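Local structure of arginine decarboxylase (Campylobacter jejuni subsp. jejuni, 3NZP) at residues 1-13 with 276-288. The protein probably catalyses the decarboxylation of arginine to agmatine with the help of pyridoxal 5'-phosphate, an early step in the biosynthesis of spermidine and other polyamines. Sequence-based numbering, arbitrary orientation.
Sequences MMDYGIDIWGNEN and AVEYSQFKNEKSR
Gly-5 comes closest to the backbone of Gln-281, their CA atoms 4.4 Å apart, where two irregular loops, 1-13 and 276-288, pass each other; farther along, Trp-9 comes alongside Glu-278. Gly-5 sits in a type I' turn running from Asp-3 to Ile-6, and its CA makes a CA-H...O contact with Gln-281 O. From there the contact is carried by Ile-8 and Trp-9. Ile-8 points at the other loop and divides its branches between two parts of it: CG2 rests against Ser-280 O and, 3.9 Å away, Glu-278 CG, while CD1 lies over the backbone between Phe-282 and Lys-283. Exposed Lys-286 brings NZ to 4.0 Å from the same CG2 of Ile-8. Trp-9 has CG between its backbone N and carbonyl carbon (chi1 64°), which lays the indole beside Gln-281, with CD1 against Gln-281 CB and Ser-280 O at the ring edge. The indole is held from its own loop: NE1 donates to Tyr-4 O at 3.1 Å, nearly in the ring plane. Glu-278 bends at chi2 (56°) and turns its carboxylate back into its own loop. There OE2 takes the Ser-287 N on its syn lone pair at 2.7 Å and the Ser-280 N on its anti one, drawing the two limbs of 276-288 together. Beyond the pair, Trp-9 packs on Phe-514 and Met-463, and Tyr-279 OH is hydrogen-bonded to Arg-323, which binds pyridoxal 5'-phosphate. The arrangement is van der Waals packing of Ile-8 and Trp-9 against the segment between strand 268-272 and helix 292-309, a beta-to-alpha loop of the TIM barrel characteristic of class-II decarboxylases.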
loop_
_atom_site.group_PDB
_atom_site.type_symbol
_atom_site.label_atom_id
_atom_site.label_comp_id
_atom_site.label_asym_id
_atom_site.label_seq_id
_atom_site.Cartn_x
_atom_site.Cartn_y
_atom_site.Cartn_z
HETATM N N MSE B 1 14.943 23.312 24.217
HETATM C CA MSE B 1 15.140 21.873 24.545
HETATM C C MSE B 1 14.581 21.049 23.403
HETATM O O MSE B 1 14.220 21.596 22.364
HETATM C CB MSE B 1 14.393 21.513 25.830
HETATM C CG MSE B 1 14.786 20.155 26.392
HETATM SE SE MSE B 1 13.550 19.445 27.702
HETATM C CE MSE B 1 14.305 20.219 29.303
HETATM N N MSE B 2 14.510 19.737 23.601
HETATM C CA MSE B 2 13.976 18.822 22.598
HETATM C C MSE B 2 12.532 19.200 22.247
HETATM O O MSE B 2 11.644 19.143 23.100
HETATM C CB MSE B 2 14.013 17.397 23.145
HETATM C CG MSE B 2 13.361 16.365 22.249
HETATM SE SE MSE B 2 14.491 15.780 20.790
HETATM C CE MSE B 2 14.231 17.268 19.558
ATOM N N ASP B 3 12.304 19.586 20.992
ATOM C CA ASP B 3 10.967 19.968 20.539
ATOM C C ASP B 3 10.514 19.092 19.371
ATOM O O ASP B 3 9.433 19.294 18.809
ATOM C CB ASP B 3 10.944 21.446 20.124
ATOM C CG ASP B 3 11.781 21.725 18.877
ATOM O OD1 ASP B 3 12.924 21.219 18.790
ATOM O OD2 ASP B 3 11.297 22.460 17.990
ATOM N N TYR B 4 11.350 18.121 19.014
ATOM C CA TYR B 4 11.042 17.208 17.922
ATOM C C TYR B 4 10.774 17.977 16.619
ATOM O O TYR B 4 9.988 17.540 15.778
ATOM C CB TYR B 4 9.830 16.344 18.299
ATOM C CG TYR B 4 10.103 15.387 19.448
ATOM C CD1 TYR B 4 10.798 14.184 19.238
ATOM C CD2 TYR B 4 9.725 15.708 20.761
ATOM C CE1 TYR B 4 11.116 13.330 20.303
ATOM C CE2 TYR B 4 10.042 14.857 21.832
ATOM C CZ TYR B 4 10.738 13.676 21.592
ATOM O OH TYR B 4 11.085 12.867 22.638
ATOM N N GLY B 5 11.443 19.117 16.465
ATOM C CA GLY B 5 11.279 19.939 15.279
ATOM C C GLY B 5 9.870 20.463 15.100
ATOM O O GLY B 5 9.449 20.787 13.987
ATOM N N ILE B 6 9.132 20.560 16.196
ATOM C CA ILE B 6 7.761 21.031 16.128
ATOM C C ILE B 6 7.660 22.380 15.424
ATOM O O ILE B 6 6.576 22.809 15.030
ATOM C CB ILE B 6 7.156 21.137 17.540
ATOM C CG1 ILE B 6 5.656 21.440 17.451
ATOM C CG2 ILE B 6 7.910 22.176 18.332
ATOM C CD1 ILE B 6 4.924 21.383 18.780
ATOM N N ASP B 7 8.793 23.048 15.256
ATOM C CA ASP B 7 8.790 24.348 14.604
ATOM C C ASP B 7 8.941 24.250 13.096
ATOM O O ASP B 7 8.513 25.143 12.363
ATOM C CB ASP B 7 9.891 25.227 15.194
ATOM C CG ASP B 7 9.435 25.973 16.448
ATOM O OD1 ASP B 7 10.297 26.592 17.110
ATOM O OD2 ASP B 7 8.221 25.952 16.765
ATOM N N ILE B 8 9.538 23.157 12.634
ATOM C CA ILE B 8 9.737 22.945 11.208
ATOM C C ILE B 8 8.443 22.480 10.536
ATOM O O ILE B 8 7.850 23.200 9.729
ATOM C CB ILE B 8 10.815 21.898 10.970
ATOM C CG1 ILE B 8 12.094 22.301 11.697
ATOM C CG2 ILE B 8 11.059 21.736 9.493
ATOM C CD1 ILE B 8 13.214 21.274 11.576
ATOM N N TRP B 9 8.006 21.273 10.884
ATOM C CA TRP B 9 6.792 20.695 10.315
ATOM C C TRP B 9 5.536 21.183 11.020
ATOM O O TRP B 9 4.449 21.174 10.446
ATOM C CB TRP B 9 6.823 19.166 10.410
ATOM C CG TRP B 9 6.834 18.656 11.820
ATOM C CD1 TRP B 9 7.930 18.348 12.566
ATOM C CD2 TRP B 9 5.696 18.484 12.683
ATOM N NE1 TRP B 9 7.553 18.002 13.840
ATOM C CE2 TRP B 9 6.193 18.078 13.942
ATOM C CE3 TRP B 9 4.316 18.641 12.516
ATOM C CZ2 TRP B 9 5.352 17.826 15.034
ATOM C CZ3 TRP B 9 3.476 18.390 13.608
ATOM C CH2 TRP B 9 4.001 17.987 14.848
ATOM N N GLY B 10 5.692 21.602 12.268
ATOM C CA GLY B 10 4.554 22.044 13.039
ATOM C C GLY B 10 3.954 23.401 12.749
ATOM O O GLY B 10 2.762 23.600 12.982
ATOM N N ASN B 11 4.740 24.341 12.237
ATOM C CA ASN B 11 4.201 25.683 11.985
ATOM C C ASN B 11 3.549 26.197 13.245
ATOM O O ASN B 11 3.737 25.638 14.325
ATOM C CB ASN B 11 3.163 25.662 10.878
ATOM C CG ASN B 11 3.741 26.089 9.560
ATOM O OD1 ASN B 11 4.756 25.549 9.111
ATOM N ND2 ASN B 11 3.106 27.070 8.927
ATOM N N GLU B 12 2.764 27.252 13.137
ATOM C CA GLU B 12 2.132 27.736 14.350
ATOM C C GLU B 12 0.803 27.037 14.609
ATOM O O GLU B 12 -0.135 27.645 15.130
ATOM C CB GLU B 12 1.933 29.260 14.293
ATOM C CG GLU B 12 3.217 30.072 14.486
ATOM C CD GLU B 12 3.934 30.352 13.168
ATOM O OE1 GLU B 12 5.184 30.167 13.106
ATOM O OE2 GLU B 12 3.242 30.764 12.195
ATOM N N ASN B 13 0.715 25.759 14.251
ATOM C CA ASN B 13 -0.519 25.007 14.467
ATOM C C ASN B 13 -0.411 24.151 15.720
ATOM O O ASN B 13 -1.406 23.894 16.396
ATOM C CB ASN B 13 -0.831 24.131 13.255
ATOM C CG ASN B 13 -0.960 24.935 11.982
ATOM O OD1 ASN B 13 -1.694 25.928 11.932
ATOM N ND2 ASN B 13 -0.251 24.507 10.938
ATOM N N ALA B 276 3.954 21.279 -2.163
ATOM C CA ALA B 276 4.534 20.348 -1.201
ATOM C C ALA B 276 4.201 20.671 0.250
ATOM O O ALA B 276 3.840 21.797 0.593
ATOM C CB ALA B 276 6.038 20.279 -1.397
ATOM N N VAL B 277 4.321 19.664 1.105
ATOM C CA VAL B 277 4.061 19.835 2.534
ATOM C C VAL B 277 5.368 19.616 3.295
ATOM O O VAL B 277 6.176 18.778 2.903
ATOM C CB VAL B 277 3.001 18.812 3.030
ATOM C CG1 VAL B 277 3.027 18.707 4.545
ATOM C CG2 VAL B 277 1.618 19.239 2.565
ATOM N N GLU B 278 5.587 20.371 4.367
ATOM C CA GLU B 278 6.809 20.186 5.138
ATOM C C GLU B 278 6.657 19.041 6.144
ATOM O O GLU B 278 5.927 19.170 7.124
ATOM C CB GLU B 278 7.181 21.461 5.884
ATOM C CG GLU B 278 8.529 21.336 6.570
ATOM C CD GLU B 278 9.622 20.961 5.579
ATOM O OE1 GLU B 278 9.883 21.766 4.651
ATOM O OE2 GLU B 278 10.204 19.860 5.719
ATOM N N TYR B 279 7.353 17.934 5.897
ATOM C CA TYR B 279 7.282 16.747 6.752
ATOM C C TYR B 279 8.515 16.584 7.636
ATOM O O TYR B 279 8.495 15.872 8.643
ATOM C CB TYR B 279 7.119 15.500 5.875
ATOM C CG TYR B 279 5.742 15.334 5.255
ATOM C CD1 TYR B 279 4.689 14.812 5.998
ATOM C CD2 TYR B 279 5.497 15.673 3.923
ATOM C CE1 TYR B 279 3.429 14.623 5.438
ATOM C CE2 TYR B 279 4.233 15.489 3.346
ATOM C CZ TYR B 279 3.207 14.961 4.114
ATOM O OH TYR B 279 1.946 14.750 3.574
ATOM N N SER B 280 9.591 17.243 7.236
ATOM C CA SER B 280 10.841 17.182 7.965
ATOM C C SER B 280 10.734 17.701 9.390
ATOM O O SER B 280 10.163 18.762 9.624
ATOM C CB SER B 280 11.894 17.985 7.238
ATOM O OG SER B 280 12.979 18.211 8.107
ATOM N N GLN B 281 11.294 16.946 10.337
ATOM C CA GLN B 281 11.292 17.330 11.758
ATOM C C GLN B 281 12.729 17.383 12.274
ATOM O O GLN B 281 12.971 17.403 13.483
ATOM C CB GLN B 281 10.483 16.338 12.603
ATOM C CG GLN B 281 11.126 14.964 12.776
ATOM C CD GLN B 281 10.326 14.045 13.699
ATOM O OE1 GLN B 281 9.935 14.441 14.797
ATOM N NE2 GLN B 281 10.091 12.811 13.259
ATOM N N PHE B 282 13.676 17.402 11.338
ATOM C CA PHE B 282 15.095 17.458 11.657
ATOM C C PHE B 282 15.747 18.666 10.995
ATOM O O PHE B 282 15.579 18.911 9.796
ATOM C CB PHE B 282 15.785 16.173 11.203
ATOM C CG PHE B 282 15.337 14.956 11.955
ATOM C CD1 PHE B 282 15.736 14.751 13.270
ATOM C CD2 PHE B 282 14.485 14.031 11.364
ATOM C CE1 PHE B 282 15.293 13.643 13.990
ATOM C CE2 PHE B 282 14.037 12.919 12.077
ATOM C CZ PHE B 282 14.440 12.728 13.393
ATOM N N LYS B 283 16.488 19.418 11.802
ATOM C CA LYS B 283 17.181 20.616 11.356
ATOM C C LYS B 283 18.037 20.329 10.123
ATOM O O LYS B 283 18.744 19.320 10.059
ATOM C CB LYS B 283 18.056 21.154 12.499
ATOM C CG LYS B 283 18.665 22.533 12.247
ATOM C CD LYS B 283 19.435 23.063 13.463
ATOM C CE LYS B 283 20.682 22.232 13.781
ATOM N NZ LYS B 283 21.693 22.241 12.687
ATOM N N ASN B 284 17.962 21.226 9.146
ATOM C CA ASN B 284 18.719 21.088 7.911
ATOM C C ASN B 284 18.321 19.843 7.130
ATOM O O ASN B 284 19.149 18.973 6.862
ATOM C CB ASN B 284 20.230 21.066 8.192
ATOM C CG ASN B 284 20.763 22.418 8.663
ATOM O OD1 ASN B 284 20.509 22.846 9.791
ATOM N ND2 ASN B 284 21.503 23.101 7.787
ATOM N N GLU B 285 17.042 19.761 6.776
ATOM C CA GLU B 285 16.534 18.642 5.996
ATOM C C GLU B 285 15.143 18.914 5.447
ATOM O O GLU B 285 14.344 17.995 5.296
ATOM C CB GLU B 285 16.513 17.363 6.827
ATOM C CG GLU B 285 17.648 16.400 6.515
ATOM C CD GLU B 285 17.495 15.082 7.253
ATOM O OE1 GLU B 285 18.373 14.199 7.116
ATOM O OE2 GLU B 285 16.484 14.931 7.975
ATOM N N LYS B 286 14.864 20.179 5.151
ATOM C CA LYS B 286 13.580 20.616 4.596
ATOM C C LYS B 286 13.019 19.679 3.511
ATOM O O LYS B 286 13.767 19.160 2.681
ATOM C CB LYS B 286 13.749 22.019 4.003
ATOM C CG LYS B 286 12.920 23.110 4.654
ATOM C CD LYS B 286 13.371 23.413 6.068
ATOM C CE LYS B 286 12.484 24.493 6.691
ATOM N NZ LYS B 286 12.942 24.915 8.051
ATOM N N SER B 287 11.705 19.473 3.511
ATOM C CA SER B 287 11.077 18.613 2.509
ATOM C C SER B 287 10.988 19.343 1.177
ATOM O O SER B 287 11.257 18.776 0.118
ATOM C CB SER B 287 9.667 18.195 2.938
ATOM O OG SER B 287 9.694 17.216 3.955
ATOM N N ARG B 288 10.576 20.602 1.231
ATOM C CA ARG B 288 10.469 21.402 0.024
ATOM C C ARG B 288 11.407 22.575 0.164
ATOM O O ARG B 288 11.609 23.071 1.264
ATOM C CB ARG B 288 9.043 21.913 -0.181
ATOM C CG ARG B 288 8.445 22.665 0.983
ATOM C CD ARG B 288 7.167 23.346 0.510
ATOM N NE ARG B 288 6.202 23.661 1.570
ATOM C CZ ARG B 288 6.447 24.441 2.618
ATOM N NH1 ARG B 288 7.641 25.000 2.775
ATOM N NH2 ARG B 288 5.486 24.683 3.498
#